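Local coordinates for protein naphthalene dioxygenase large subunit (Rhodococcus sp., PDB 2B1X) that is the large subunit of a Rieske-type ring-hydroxylating oxygenase, carrying a [2Fe-2S] cluster in one domain and an iron(III) ion in the other, at residues Q189-P194 against F340-D345; L302-F307 against A319-R324; L49-E54 against K152-G157; R183-L188 against E277-P282; E264-P269 against E286-T291. One frame throughout, in Å; residues are numbered along the deposited sequence.

Interaction 1: Q189-P194 against F340-D345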
# COMPACT_ATOMS: atom_id res chain seq x y z
N GLN A 189 31.12 22.37 -0.25
CA GLN A 189 29.73 22.74 -0.03
C GLN A 189 28.80 21.73 -0.68
O GLN A 189 29.02 21.33 -1.81
CB GLN A 189 29.42 24.14 -0.55
CG GLN A 189 29.55 24.33 -2.05
CD GLN A 189 29.31 25.79 -2.49
OE1 GLN A 189 29.58 26.13 -3.66
NE2 GLN A 189 28.82 26.64 -1.58
N VAL A 190 27.77 21.31 0.06
CA VAL A 190 26.66 20.57 -0.54
C VAL A 190 25.92 21.61 -1.38
O VAL A 190 25.65 22.70 -0.90
CB VAL A 190 25.69 20.00 0.55
CG1 VAL A 190 24.33 19.60 -0.05
CG2 VAL A 190 26.31 18.84 1.27
N VAL A 191 25.59 21.27 -2.62
CA VAL A 191 24.82 22.20 -3.44
C VAL A 191 23.35 21.90 -3.38
O VAL A 191 22.91 20.83 -3.77
CB VAL A 191 25.30 22.25 -4.91
CG1 VAL A 191 24.47 23.26 -5.69
CG2 VAL A 191 26.74 22.65 -4.97
N GLY A 192 22.58 22.86 -2.86
CA GLY A 192 21.16 22.71 -2.68
C GLY A 192 20.78 21.73 -1.58
O GLY A 192 20.97 21.99 -0.40
N ALA A 193 20.24 20.60 -1.99
CA ALA A 193 19.72 19.60 -1.07
C ALA A 193 19.99 18.23 -1.72
O ALA A 193 20.31 18.15 -2.90
CB ALA A 193 18.23 19.80 -0.87
N PRO A 194 19.89 17.16 -0.95
CA PRO A 194 20.01 15.82 -1.53
C PRO A 194 18.76 15.47 -2.35
O PRO A 194 17.64 15.92 -2.03
CB PRO A 194 20.15 14.93 -0.31
CG PRO A 194 19.41 15.71 0.80
CD PRO A 194 19.72 17.12 0.52
N PHE A 340 25.33 16.18 -3.87
CA PHE A 340 26.42 16.63 -4.74
C PHE A 340 27.23 17.68 -3.99
O PHE A 340 26.65 18.61 -3.41
CB PHE A 340 25.87 17.21 -6.05
CG PHE A 340 26.90 17.98 -6.87
CD1 PHE A 340 27.87 17.29 -7.60
CD2 PHE A 340 26.92 19.36 -6.86
CE1 PHE A 340 28.84 17.97 -8.35
CE2 PHE A 340 27.90 20.08 -7.60
CZ PHE A 340 28.85 19.38 -8.35
N LEU A 341 28.57 17.54 -4.00
CA LEU A 341 29.43 18.48 -3.29
C LEU A 341 30.50 19.02 -4.22
O LEU A 341 30.91 18.35 -5.15
CB LEU A 341 30.10 17.83 -2.08
CG LEU A 341 29.18 17.36 -0.92
CD1 LEU A 341 28.65 16.02 -1.21
CD2 LEU A 341 29.95 17.36 0.40
N VAL A 342 30.94 20.25 -3.95
CA VAL A 342 32.03 20.86 -4.74
C VAL A 342 32.74 21.89 -3.85
O VAL A 342 32.15 22.44 -2.90
CB VAL A 342 31.50 21.47 -6.08
CG1 VAL A 342 30.57 22.68 -5.83
CG2 VAL A 342 32.65 21.80 -7.08
N GLU A 343 34.02 22.11 -4.13
CA GLU A 343 34.83 23.02 -3.32
C GLU A 343 34.22 24.40 -3.44
O GLU A 343 33.90 24.84 -4.55
CB GLU A 343 36.28 23.00 -3.83
CG GLU A 343 37.09 21.77 -3.40
CD GLU A 343 36.82 20.49 -4.20
OE1 GLU A 343 37.38 19.44 -3.79
OE2 GLU A 343 36.07 20.49 -5.23
N LYS A 344 34.01 25.07 -2.30
CA LYS A 344 33.38 26.40 -2.28
C LYS A 344 34.09 27.40 -3.20
O LYS A 344 33.43 28.24 -3.82
CB LYS A 344 33.33 26.98 -0.86
CG LYS A 344 32.34 26.28 0.10
CD LYS A 344 32.45 26.88 1.51
CE LYS A 344 31.66 26.04 2.52
NZ LYS A 344 32.51 24.97 3.19
N ASP A 345 35.41 27.30 -3.29
CA ASP A 345 36.22 28.24 -4.08
C ASP A 345 36.53 27.82 -5.51
O ASP A 345 37.30 28.50 -6.22
CB ASP A 345 37.55 28.57 -3.37
CG ASP A 345 37.38 29.57 -2.26
OD1 ASP A 345 36.31 30.22 -2.16
OD2 ASP A 345 38.29 29.76 -1.42
O HOH W 1 23.16 17.86 -3.32
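Val190 and Leu341 face each other as a non-hydrogen-bonded pair of an antiparallel ladder, with Val190 CG2 3.9 Å from Leu341 CG. Beside them, Gln189 and Val342 form the hydrogen-bonded pair. Gln189 N gives to Val342 O at 2.8 Å, and Val342 N returns a bond to Gln189 O at 3.1 Å. The ladder runs one bond further, from Val191 N to Phe340 O at 3.0 Å. Just beyond it, a water links the carbonyls of Val191 and Ala193 to Phe340 N. Here the packing is close. The CG2 branch of Val191 reaches the edge of the Phe340 ring, 3.8 Å from Phe340 CD2, and also rests 3.9 Å from CG1 of Val342.

The Gln189 end is more exposed; Gln189 and Lys344 are partly open to solvent. Gln189 CG sits between the backbone N and the carbonyl carbon (chi1 65°), which brings it 3.3 Å from Val342 O. Gln189 CB lies 3.7 Å from Lys344 CG, and the two chains cross. Their polar ends are held elsewhere: Gln189 OE1 by Lys351, Lys344 NZ by the carbonyls of Ala186 and Leu188.

Strand 188-199 is the outermost strand of the catalytic-domain sheet within this chain. Helix 348-361 packs on Phe340 and Val342, strand 47-51 meets Val190 and Leu341, and the small subunit reaches Val191 and Phe340.

Interaction 2: L302-F307 against A319-R324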
# COMPACT_ATOMS: atom_id res chain seq x y z
N LEU A 302 27.02 5.09 4.51
CA LEU A 302 27.43 6.29 3.78
C LEU A 302 28.42 5.87 2.71
O LEU A 302 29.46 5.30 3.03
CB LEU A 302 28.10 7.33 4.71
CG LEU A 302 28.87 8.47 3.96
CD1 LEU A 302 27.87 9.35 3.24
CD2 LEU A 302 29.75 9.29 4.87
N SER A 303 28.11 6.16 1.44
CA SER A 303 29.05 5.84 0.37
C SER A 303 29.50 7.13 -0.34
O SER A 303 28.80 8.14 -0.30
CB SER A 303 28.47 4.85 -0.65
OG SER A 303 28.15 3.58 -0.07
N ILE A 304 30.69 7.05 -0.94
CA ILE A 304 31.35 8.15 -1.59
C ILE A 304 31.63 7.74 -3.02
O ILE A 304 32.11 6.61 -3.26
CB ILE A 304 32.67 8.46 -0.85
CG1 ILE A 304 32.34 8.93 0.59
CG2 ILE A 304 33.53 9.47 -1.60
CD1 ILE A 304 33.54 9.11 1.51
N GLY A 305 31.35 8.63 -3.96
CA GLY A 305 31.87 8.50 -5.31
C GLY A 305 32.55 9.76 -5.79
O GLY A 305 31.92 10.82 -5.80
N ASN A 306 33.83 9.69 -6.14
CA ASN A 306 34.54 10.84 -6.66
C ASN A 306 35.05 10.39 -8.01
O ASN A 306 36.05 9.66 -8.11
CB ASN A 306 35.70 11.25 -5.72
CG ASN A 306 36.24 12.68 -5.98
OD1 ASN A 306 37.09 13.14 -5.24
ND2 ASN A 306 35.76 13.36 -7.02
N PHE A 307 34.31 10.79 -9.04
CA PHE A 307 34.47 10.20 -10.37
C PHE A 307 34.72 11.27 -11.43
O PHE A 307 34.25 12.40 -11.32
CB PHE A 307 33.22 9.43 -10.81
CG PHE A 307 32.81 8.30 -9.89
CD1 PHE A 307 31.47 7.97 -9.78
CD2 PHE A 307 33.73 7.55 -9.16
CE1 PHE A 307 31.03 6.90 -8.94
CE2 PHE A 307 33.30 6.50 -8.31
CZ PHE A 307 31.95 6.18 -8.22
N ALA A 319 35.41 16.05 -13.06
CA ALA A 319 35.34 15.42 -11.77
C ALA A 319 34.12 15.87 -10.98
O ALA A 319 33.72 17.04 -11.01
CB ALA A 319 36.62 15.71 -10.97
N PHE A 320 33.51 14.93 -10.27
CA PHE A 320 32.44 15.31 -9.34
C PHE A 320 32.56 14.46 -8.11
O PHE A 320 33.11 13.35 -8.17
CB PHE A 320 31.07 15.18 -10.00
CG PHE A 320 30.69 13.75 -10.36
CD1 PHE A 320 30.08 12.90 -9.42
CD2 PHE A 320 30.87 13.29 -11.66
CE1 PHE A 320 29.69 11.62 -9.77
CE2 PHE A 320 30.50 11.99 -12.01
CZ PHE A 320 29.90 11.15 -11.06
N LEU A 321 32.06 14.98 -6.99
CA LEU A 321 31.99 14.26 -5.74
C LEU A 321 30.53 14.09 -5.33
O LEU A 321 29.77 15.07 -5.31
CB LEU A 321 32.77 15.01 -4.64
CG LEU A 321 32.64 14.41 -3.22
CD1 LEU A 321 33.27 12.99 -3.18
CD2 LEU A 321 33.26 15.34 -2.16
N THR A 322 30.15 12.86 -4.99
CA THR A 322 28.86 12.62 -4.39
C THR A 322 29.03 11.77 -3.13
O THR A 322 29.84 10.84 -3.09
CB THR A 322 27.87 11.92 -5.41
OG1 THR A 322 26.74 11.43 -4.71
CG2 THR A 322 28.47 10.65 -5.99
N LEU A 323 28.27 12.14 -2.09
CA LEU A 323 28.09 11.33 -0.89
C LEU A 323 26.65 10.86 -0.91
O LEU A 323 25.77 11.61 -1.32
CB LEU A 323 28.30 12.17 0.38
CG LEU A 323 29.64 12.82 0.74
CD1 LEU A 323 29.83 12.97 2.26
CD2 LEU A 323 30.91 12.25 0.04
N ARG A 324 26.38 9.65 -0.47
CA ARG A 324 25.00 9.20 -0.45
C ARG A 324 24.75 8.31 0.77
O ARG A 324 25.64 7.57 1.19
CB ARG A 324 24.65 8.45 -1.76
CG ARG A 324 25.72 7.41 -2.18
CD ARG A 324 26.75 7.94 -3.20
NE ARG A 324 26.05 8.69 -4.24
CZ ARG A 324 25.31 8.13 -5.19
NH1 ARG A 324 25.26 6.79 -5.31
NH2 ARG A 324 24.65 8.91 -6.04
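Phe307 and Phe320 are a hydrogen-bonded pair near the end of a regular antiparallel ladder, their rings meeting obliquely, planes 84° apart. Phe307 can be followed outward. Phe307 CB lies off-centre over the Phe320 ring, 3.7 Å from Phe320 CZ. CG is placed anti to the carbonyl carbon (chi1 -58°), which turns the ring back along its own strand. Phe307 CD1 still touches Phe320 CZ at 3.8 Å. One ring face then lies against Gly305 CA, 3.7 Å from the ring plane. Farther out, the ring meets Phe362 and Phe210, and the side chain comes within about 7 Å of the iron(III) ion.

The two segments are the arms of a beta hairpin, strands 302-309 and 318-330, in the large antiparallel sheet of the catalytic domain. Gly305 and Thr322 exchange two 2.8 Å bonds, Gly305 N to Thr322 O and Thr322 N to Gly305 O. Phe320 O accepts twice, from Phe307 N at 3.0 Å and from Asn306 ND2 at 2.9 Å, the latter from above the carbonyl plane. Asn306 OD1 is taken by Arg183. On the same sheet face as Asn306, Ile304 CG1 packs against Leu323 CD2 at 3.7 Å. Arg324 bends back along its strand, with NE on Thr322 OG1 and NH1 paired with Glu369.

Interaction 3: L49-E54 against K152-G157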
# COMPACT_ATOMS: atom_id res chain seq x y z
N LEU A 49 24.71 12.15 9.07
CA LEU A 49 23.47 12.93 9.16
C LEU A 49 23.41 14.10 8.18
O LEU A 49 22.41 14.31 7.49
CB LEU A 49 23.35 13.52 10.56
CG LEU A 49 23.34 12.48 11.70
CD1 LEU A 49 23.39 13.14 13.05
CD2 LEU A 49 22.11 11.63 11.58
N ALA A 50 24.47 14.90 8.16
CA ALA A 50 24.44 16.14 7.39
C ALA A 50 25.83 16.64 7.16
O ALA A 50 26.77 16.24 7.86
CB ALA A 50 23.61 17.21 8.14
N HIS A 51 25.98 17.52 6.16
CA HIS A 51 27.23 18.26 6.00
C HIS A 51 27.07 19.62 6.67
O HIS A 51 25.98 20.22 6.61
CB HIS A 51 27.60 18.41 4.52
CG HIS A 51 29.04 18.82 4.28
ND1 HIS A 51 29.44 20.14 4.24
CD2 HIS A 51 30.15 18.08 4.04
CE1 HIS A 51 30.74 20.20 4.00
NE2 HIS A 51 31.19 18.96 3.87
N GLU A 52 28.13 20.10 7.32
CA GLU A 52 28.11 21.40 7.98
C GLU A 52 27.74 22.56 7.06
O GLU A 52 27.14 23.56 7.50
CB GLU A 52 29.47 21.68 8.62
CG GLU A 52 29.65 20.96 9.94
CD GLU A 52 30.90 21.41 10.68
OE1 GLU A 52 31.70 20.53 11.07
OE2 GLU A 52 31.09 22.64 10.85
N SER A 53 28.11 22.46 5.78
CA SER A 53 27.75 23.50 4.80
C SER A 53 26.25 23.58 4.47
O SER A 53 25.84 24.52 3.78
CB SER A 53 28.54 23.35 3.49
OG SER A 53 28.09 22.20 2.79
N GLU A 54 25.46 22.61 4.93
CA GLU A 54 23.98 22.65 4.82
C GLU A 54 23.33 23.57 5.87
O GLU A 54 22.21 24.05 5.70
CB GLU A 54 23.38 21.25 4.95
CG GLU A 54 23.86 20.19 3.95
CD GLU A 54 23.02 18.93 4.06
OE1 GLU A 54 21.92 18.90 3.45
OE2 GLU A 54 23.45 17.97 4.76
N LYS A 152 35.90 16.69 9.43
CA LYS A 152 36.06 17.51 8.22
C LYS A 152 34.75 17.91 7.53
O LYS A 152 34.62 17.73 6.31
CB LYS A 152 37.00 16.82 7.21
CG LYS A 152 38.37 16.41 7.77
CD LYS A 152 39.39 17.49 7.64
CE LYS A 152 40.55 17.29 8.61
NZ LYS A 152 41.70 16.62 8.00
N GLY A 153 33.81 18.46 8.30
CA GLY A 153 32.51 18.90 7.76
C GLY A 153 31.35 17.88 7.79
O GLY A 153 30.19 18.26 7.69
N LEU A 154 31.69 16.61 7.95
CA LEU A 154 30.73 15.52 8.01
C LEU A 154 30.21 15.29 9.44
O LEU A 154 30.96 14.87 10.34
CB LEU A 154 31.40 14.24 7.47
CG LEU A 154 31.36 13.84 5.99
CD1 LEU A 154 31.65 14.97 5.06
CD2 LEU A 154 32.31 12.66 5.71
N ILE A 155 28.93 15.57 9.64
CA ILE A 155 28.27 15.33 10.94
C ILE A 155 27.72 13.91 11.04
O ILE A 155 26.84 13.51 10.27
CB ILE A 155 27.15 16.37 11.18
CG1 ILE A 155 27.71 17.79 10.98
CG2 ILE A 155 26.52 16.16 12.60
CD1 ILE A 155 26.63 18.87 10.77
N PHE A 156 28.23 13.16 12.01
CA PHE A 156 27.74 11.82 12.32
C PHE A 156 27.10 11.77 13.70
O PHE A 156 27.49 12.54 14.60
CB PHE A 156 28.88 10.82 12.36
CG PHE A 156 29.51 10.53 11.04
CD1 PHE A 156 30.46 11.41 10.50
CD2 PHE A 156 29.27 9.32 10.40
CE1 PHE A 156 31.10 11.12 9.31
CE2 PHE A 156 29.89 9.01 9.20
CZ PHE A 156 30.81 9.92 8.64
N GLY A 157 26.18 10.82 13.87
CA GLY A 157 25.63 10.54 15.18
C GLY A 157 25.59 9.07 15.48
O GLY A 157 25.55 8.20 14.58
O HOH W 2 33.92 18.33 3.74
O HOH W 3 34.42 19.37 11.07
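A classic beta bulge marks the pairing of strand 47-51 with strand 154-158, where Leu49 and Ala50 both face Ile155. These strands belong to a small three-stranded antiparallel sheet, with 154-158 in the middle. Segment 49-54 belongs to the Rieske part of the chain, and its far end packs on strand 188-199 of the catalytic domain.

Ile155 O takes a bond of 2.8 Å from Leu49 N and a weak one of 3.5 Å from Ala50 N. In return, Ile155 N gives to Ala50 O at 2.9 Å. Past the bulge, Glu52 N bonds Gly153 O at 2.8 Å. Ile155 CD1 packs against CG of Glu52, the two side chains crossing at about a right angle. Leu49 CD1 reaches along the backbone to Gly157 N.

The imidazole of His51 is fixed from several directions. CG lies anti to the backbone N (chi1 -164°), which carries the ring over the backbone of Gly153, just before the neighbouring strand. One ring face then covers Gly153 O, which sits 3.6 Å from the ring plane. CD2 meets Leu154 CD1 at the edge. ND1 is approached by both Ser53 N and Ser53 OG. Gly153 has a positive phi (92°), and its CA lies beside the Glu52 carboxylate.

Waters finish the open end. One joins Glu52 OE1 to Gly153 N, and Glu52 OE1 also bonds Ser150. The other lies in the plane of the His51 ring, 2.8 Å from His51 NE2, and donates to Lys152 O.

Interaction 4: R183-L188 against E277-P282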
# COMPACT_ATOMS: atom_id res chain seq x y z
N ARG A 183 40.69 19.09 0.46
CA ARG A 183 41.53 19.63 -0.59
C ARG A 183 41.66 21.15 -0.58
O ARG A 183 42.65 21.66 -1.02
CB ARG A 183 41.03 19.17 -1.96
CG ARG A 183 41.08 17.66 -2.17
CD ARG A 183 40.74 17.21 -3.56
NE ARG A 183 39.33 17.35 -3.91
CZ ARG A 183 38.54 16.35 -4.29
NH1 ARG A 183 39.00 15.11 -4.34
NH2 ARG A 183 37.27 16.59 -4.60
N SER A 184 40.64 21.86 -0.11
CA SER A 184 40.56 23.31 -0.25
C SER A 184 40.46 24.01 1.11
O SER A 184 40.00 23.42 2.09
CB SER A 184 39.33 23.66 -1.11
OG SER A 184 38.12 23.46 -0.38
N ASP A 185 40.90 25.28 1.15
CA ASP A 185 40.88 26.12 2.35
C ASP A 185 39.48 26.44 2.83
O ASP A 185 39.21 26.38 4.04
CB ASP A 185 41.61 27.43 2.07
CG ASP A 185 43.13 27.28 2.03
OD1 ASP A 185 43.68 26.28 2.57
OD2 ASP A 185 43.87 28.13 1.47
N ALA A 186 38.60 26.81 1.90
CA ALA A 186 37.22 27.14 2.25
C ALA A 186 36.35 25.90 2.47
O ALA A 186 35.29 26.00 3.08
CB ALA A 186 36.61 28.05 1.18
N GLY A 187 36.80 24.74 1.99
CA GLY A 187 36.08 23.50 2.18
C GLY A 187 35.04 23.20 1.11
O GLY A 187 34.87 23.95 0.15
N LEU A 188 34.37 22.07 1.29
CA LEU A 188 33.31 21.58 0.42
C LEU A 188 31.97 22.23 0.76
O LEU A 188 31.72 22.60 1.92
CB LEU A 188 33.15 20.08 0.66
CG LEU A 188 33.62 19.01 -0.32
CD1 LEU A 188 34.48 19.49 -1.48
CD2 LEU A 188 34.28 17.87 0.45
N GLU A 277 47.90 20.62 -2.55
CA GLU A 277 49.34 20.40 -2.39
C GLU A 277 49.90 20.92 -1.06
O GLU A 277 50.95 20.46 -0.60
CB GLU A 277 50.10 21.02 -3.55
CG GLU A 277 49.86 20.30 -4.87
CD GLU A 277 50.63 20.89 -6.05
OE1 GLU A 277 50.70 22.14 -6.20
OE2 GLU A 277 51.15 20.07 -6.86
N ARG A 278 49.19 21.85 -0.46
CA ARG A 278 49.60 22.45 0.79
C ARG A 278 48.79 21.88 1.98
O ARG A 278 49.31 21.82 3.10
CB ARG A 278 49.52 23.98 0.63
CG ARG A 278 49.15 24.85 1.81
CD ARG A 278 49.06 26.32 1.43
NE ARG A 278 47.68 26.81 1.37
CZ ARG A 278 47.17 27.54 0.38
NH1 ARG A 278 47.90 27.87 -0.68
NH2 ARG A 278 45.91 27.94 0.45
N ARG A 279 47.56 21.42 1.73
CA ARG A 279 46.71 20.92 2.80
C ARG A 279 46.95 19.44 3.12
O ARG A 279 46.84 19.02 4.27
CB ARG A 279 45.23 21.17 2.49
CG ARG A 279 44.84 22.63 2.43
CD ARG A 279 43.35 22.85 2.38
NE ARG A 279 42.67 22.32 3.55
CZ ARG A 279 42.47 23.01 4.67
NH1 ARG A 279 42.92 24.25 4.75
NH2 ARG A 279 41.84 22.45 5.70
N LEU A 280 47.27 18.64 2.10
CA LEU A 280 47.42 17.19 2.28
C LEU A 280 48.90 16.84 2.42
O LEU A 280 49.75 17.63 1.99
CB LEU A 280 46.82 16.43 1.09
CG LEU A 280 45.36 16.69 0.73
CD1 LEU A 280 45.05 16.07 -0.63
CD2 LEU A 280 44.42 16.16 1.82
N THR A 281 49.20 15.68 3.01
CA THR A 281 50.59 15.22 3.12
C THR A 281 51.11 14.76 1.76
O THR A 281 50.33 14.34 0.91
CB THR A 281 50.78 14.06 4.15
OG1 THR A 281 50.21 12.84 3.62
CG2 THR A 281 50.00 14.33 5.47
N PRO A 282 52.42 14.82 1.56
CA PRO A 282 53.02 14.34 0.30
C PRO A 282 52.55 12.93 -0.09
O PRO A 282 52.32 12.64 -1.28
CB PRO A 282 54.53 14.39 0.59
CG PRO A 282 54.67 15.45 1.63
CD PRO A 282 53.44 15.34 2.49
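Asp185 OD1 takes a hydrogen-bonded salt bridge from Arg279 NH1 at 3.1 Å. The nitrogen meets the anti side of the oxygen, 15° out of the carboxylate plane. The oxygen lies near the plane of the guanidinium, yet the two flat groups are turned 78° apart; the contact is a single N-H bond, not a two-nitrogen pairing.

Arg279 folds over the loop to get there. Arg279 CD lies 3.4 Å from Ser184 O, and the bend at chi3 (61°) puts one face of the guanidinium over that carbonyl. Ser184 O is 3.2 Å from Arg279 NE, but the angle is too poor for a hydrogen bond. The other end of the guanidinium is engaged by Asp182, which pairs with NH2. Arg278 approaches the other carboxylate oxygen of Asp185. It belongs to the same salt-bridge network, but Asp185 OD2 and Arg278 NH2 are modelled too close together, so the details of that pair are doubtful.

The contact joins the loop between helix 174-181 and strand 188-199 to the C-terminal end of helix 270-279. Glu275 of that helix accepts from Asp185 N. Arg183, buried, is held by Glu343 and Asn306.

Asp185 and Arg278 are exposed, so solvent probably screens their charges. With Asp182 and Asp185 both at hand, the positive charge of Arg279 is probably well balanced.

Interaction 5: E264-P269 against E286-T291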
# COMPACT_ATOMS: atom_id res chain seq x y z
N GLU A 264 46.41 15.78 -14.10
CA GLU A 264 46.64 15.38 -12.72
C GLU A 264 45.54 15.90 -11.79
O GLU A 264 44.89 16.90 -12.09
CB GLU A 264 47.99 15.88 -12.23
CG GLU A 264 49.16 15.24 -12.97
CD GLU A 264 50.52 15.76 -12.51
OE1 GLU A 264 50.59 16.83 -11.84
OE2 GLU A 264 51.53 15.09 -12.83
N PHE A 265 45.35 15.20 -10.68
CA PHE A 265 44.41 15.62 -9.66
C PHE A 265 43.00 15.74 -10.25
O PHE A 265 42.28 16.70 -9.97
CB PHE A 265 44.89 16.95 -9.04
CG PHE A 265 46.30 16.90 -8.49
CD1 PHE A 265 47.30 17.71 -9.04
CD2 PHE A 265 46.62 16.06 -7.42
CE1 PHE A 265 48.59 17.69 -8.53
CE2 PHE A 265 47.91 16.01 -6.92
CZ PHE A 265 48.91 16.84 -7.47
N MET A 266 42.65 14.78 -11.10
CA MET A 266 41.30 14.67 -11.68
C MET A 266 40.95 15.91 -12.50
O MET A 266 39.78 16.22 -12.72
CB MET A 266 40.24 14.48 -10.58
CG MET A 266 40.39 13.21 -9.80
SD MET A 266 38.97 12.95 -8.76
CE MET A 266 37.80 12.25 -10.01
N GLY A 267 41.98 16.64 -12.91
CA GLY A 267 41.77 17.90 -13.61
C GLY A 267 41.06 18.98 -12.79
O GLY A 267 40.42 19.87 -13.36
N LEU A 268 41.21 18.94 -11.48
CA LEU A 268 40.66 20.00 -10.64
C LEU A 268 41.22 21.37 -10.99
O LEU A 268 42.35 21.48 -11.52
CB LEU A 268 40.90 19.71 -9.17
CG LEU A 268 40.01 18.62 -8.58
CD1 LEU A 268 40.59 18.21 -7.25
CD2 LEU A 268 38.54 19.06 -8.47
N PRO A 269 40.45 22.43 -10.73
CA PRO A 269 40.91 23.78 -11.04
C PRO A 269 42.21 24.13 -10.32
O PRO A 269 42.53 23.61 -9.24
CB PRO A 269 39.76 24.67 -10.56
CG PRO A 269 38.55 23.76 -10.56
CD PRO A 269 39.09 22.44 -10.14
N GLU A 286 50.49 12.24 -3.62
CA GLU A 286 50.90 11.29 -4.64
C GLU A 286 49.89 10.16 -4.91
O GLU A 286 49.79 9.68 -6.04
CB GLU A 286 52.32 10.73 -4.35
CG GLU A 286 53.44 11.76 -4.49
CD GLU A 286 53.31 12.64 -5.73
OE1 GLU A 286 53.19 12.10 -6.86
OE2 GLU A 286 53.32 13.89 -5.58
N ILE A 287 49.15 9.73 -3.90
CA ILE A 287 48.04 8.80 -4.14
C ILE A 287 46.95 9.46 -4.98
O ILE A 287 46.40 8.84 -5.90
CB ILE A 287 47.50 8.21 -2.80
CG1 ILE A 287 48.49 7.18 -2.24
CG2 ILE A 287 46.08 7.65 -2.97
CD1 ILE A 287 48.25 6.78 -0.78
N PHE A 288 46.64 10.74 -4.70
CA PHE A 288 45.58 11.43 -5.44
C PHE A 288 45.98 11.81 -6.86
O PHE A 288 45.14 11.87 -7.76
CB PHE A 288 45.09 12.67 -4.70
CG PHE A 288 43.87 13.32 -5.31
CD1 PHE A 288 42.73 12.56 -5.60
CD2 PHE A 288 43.84 14.69 -5.55
CE1 PHE A 288 41.57 13.16 -6.14
CE2 PHE A 288 42.69 15.30 -6.10
CZ PHE A 288 41.56 14.52 -6.40
N ARG A 289 47.27 12.05 -7.07
CA ARG A 289 47.73 12.65 -8.33
C ARG A 289 47.19 12.00 -9.64
O ARG A 289 46.76 12.73 -10.55
CB ARG A 289 49.25 12.73 -8.36
CG ARG A 289 49.79 13.54 -9.52
CD ARG A 289 51.33 13.52 -9.63
NE ARG A 289 51.96 14.13 -8.47
CZ ARG A 289 52.18 15.44 -8.33
NH1 ARG A 289 51.83 16.28 -9.29
NH2 ARG A 289 52.75 15.90 -7.23
N PRO A 290 47.26 10.68 -9.75
CA PRO A 290 46.79 9.99 -10.95
C PRO A 290 45.34 9.42 -10.85
O PRO A 290 44.96 8.58 -11.64
CB PRO A 290 47.78 8.83 -11.07
CG PRO A 290 48.13 8.50 -9.65
CD PRO A 290 47.82 9.71 -8.78
N THR A 291 44.55 9.88 -9.89
CA THR A 291 43.20 9.32 -9.69
C THR A 291 42.22 9.69 -10.80
O THR A 291 42.23 10.83 -11.29
CB THR A 291 42.66 9.82 -8.35
OG1 THR A 291 43.39 9.18 -7.29
CG2 THR A 291 41.18 9.39 -8.13
O HOH W 4 44.28 12.46 -11.79
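CG of Arg289 stands anti to the backbone N (chi1 -170°), and a bend at chi3 (-64°) brings the guanidinium to the CZ corner of Phe265. CG itself lies over that ring's face, 4.3 Å from the centroid in a CH-pi contact. Phe265 CZ sits over the guanidinium face, 3.5 Å from Arg289 NH1, with the ring and guanidinium planes 56° apart. The guanidinium edges hold two carboxylates. NE and NH2 grip Glu286 side-on, Arg289 NH2 to Glu286 OE2 at 2.7 Å. Arg289 NH1 bonds Glu264 OE1 at 2.9 Å, approaching from above the carboxylate plane.

Both segments lie in the catalytic domain. Segment 264-269 leads into helix 270-279; 286-291 takes in the end of helix 282-288 and a type I turn from Phe288 to Thr291. Phe265 N bonds Arg289 O at 2.8 Å and ties the loop to the turn.

Beneath the charged surface lies an apolar layer. Phe265 CD2 touches Phe288 CD2 at 3.6 Å. Met266 makes an oblique Met-aromatic contact, Met266 SD being 3.7 Å from Phe288 CE1. Leu268 CD1 lies at the edge of the Phe288 ring, 3.8 Å from Phe288 CE2. Leu276 and Ile179 add to the packing on Phe288. A water accepts from Met266 N close to the carbonyls of Arg289 and Thr291.

Overall arrangement
From the N terminus, interaction 3 closes first, bringing 152-157 back to 49-54 around most of the Rieske [2Fe-2S] domain. The chain then opens interactions 4 and 1 in turn, at 183-188 and 189-194. Interaction 5 opens at 264-269, interaction 4 closes at 277-282, and interaction 5 closes at 286-291, so 4 and 5 cross. Interaction 2, a hairpin, follows. Interaction 1 closes last, at 340-345; it encloses 5 and 2 and crosses 4. Interactions 1 and 2 share the catalytic sheet. Interaction 3, in a separate small sheet, packs on interaction 1 through His51 and Ser53. Arg183 links interaction 4 to 2 and 5, and Met266 connects 5 to 2.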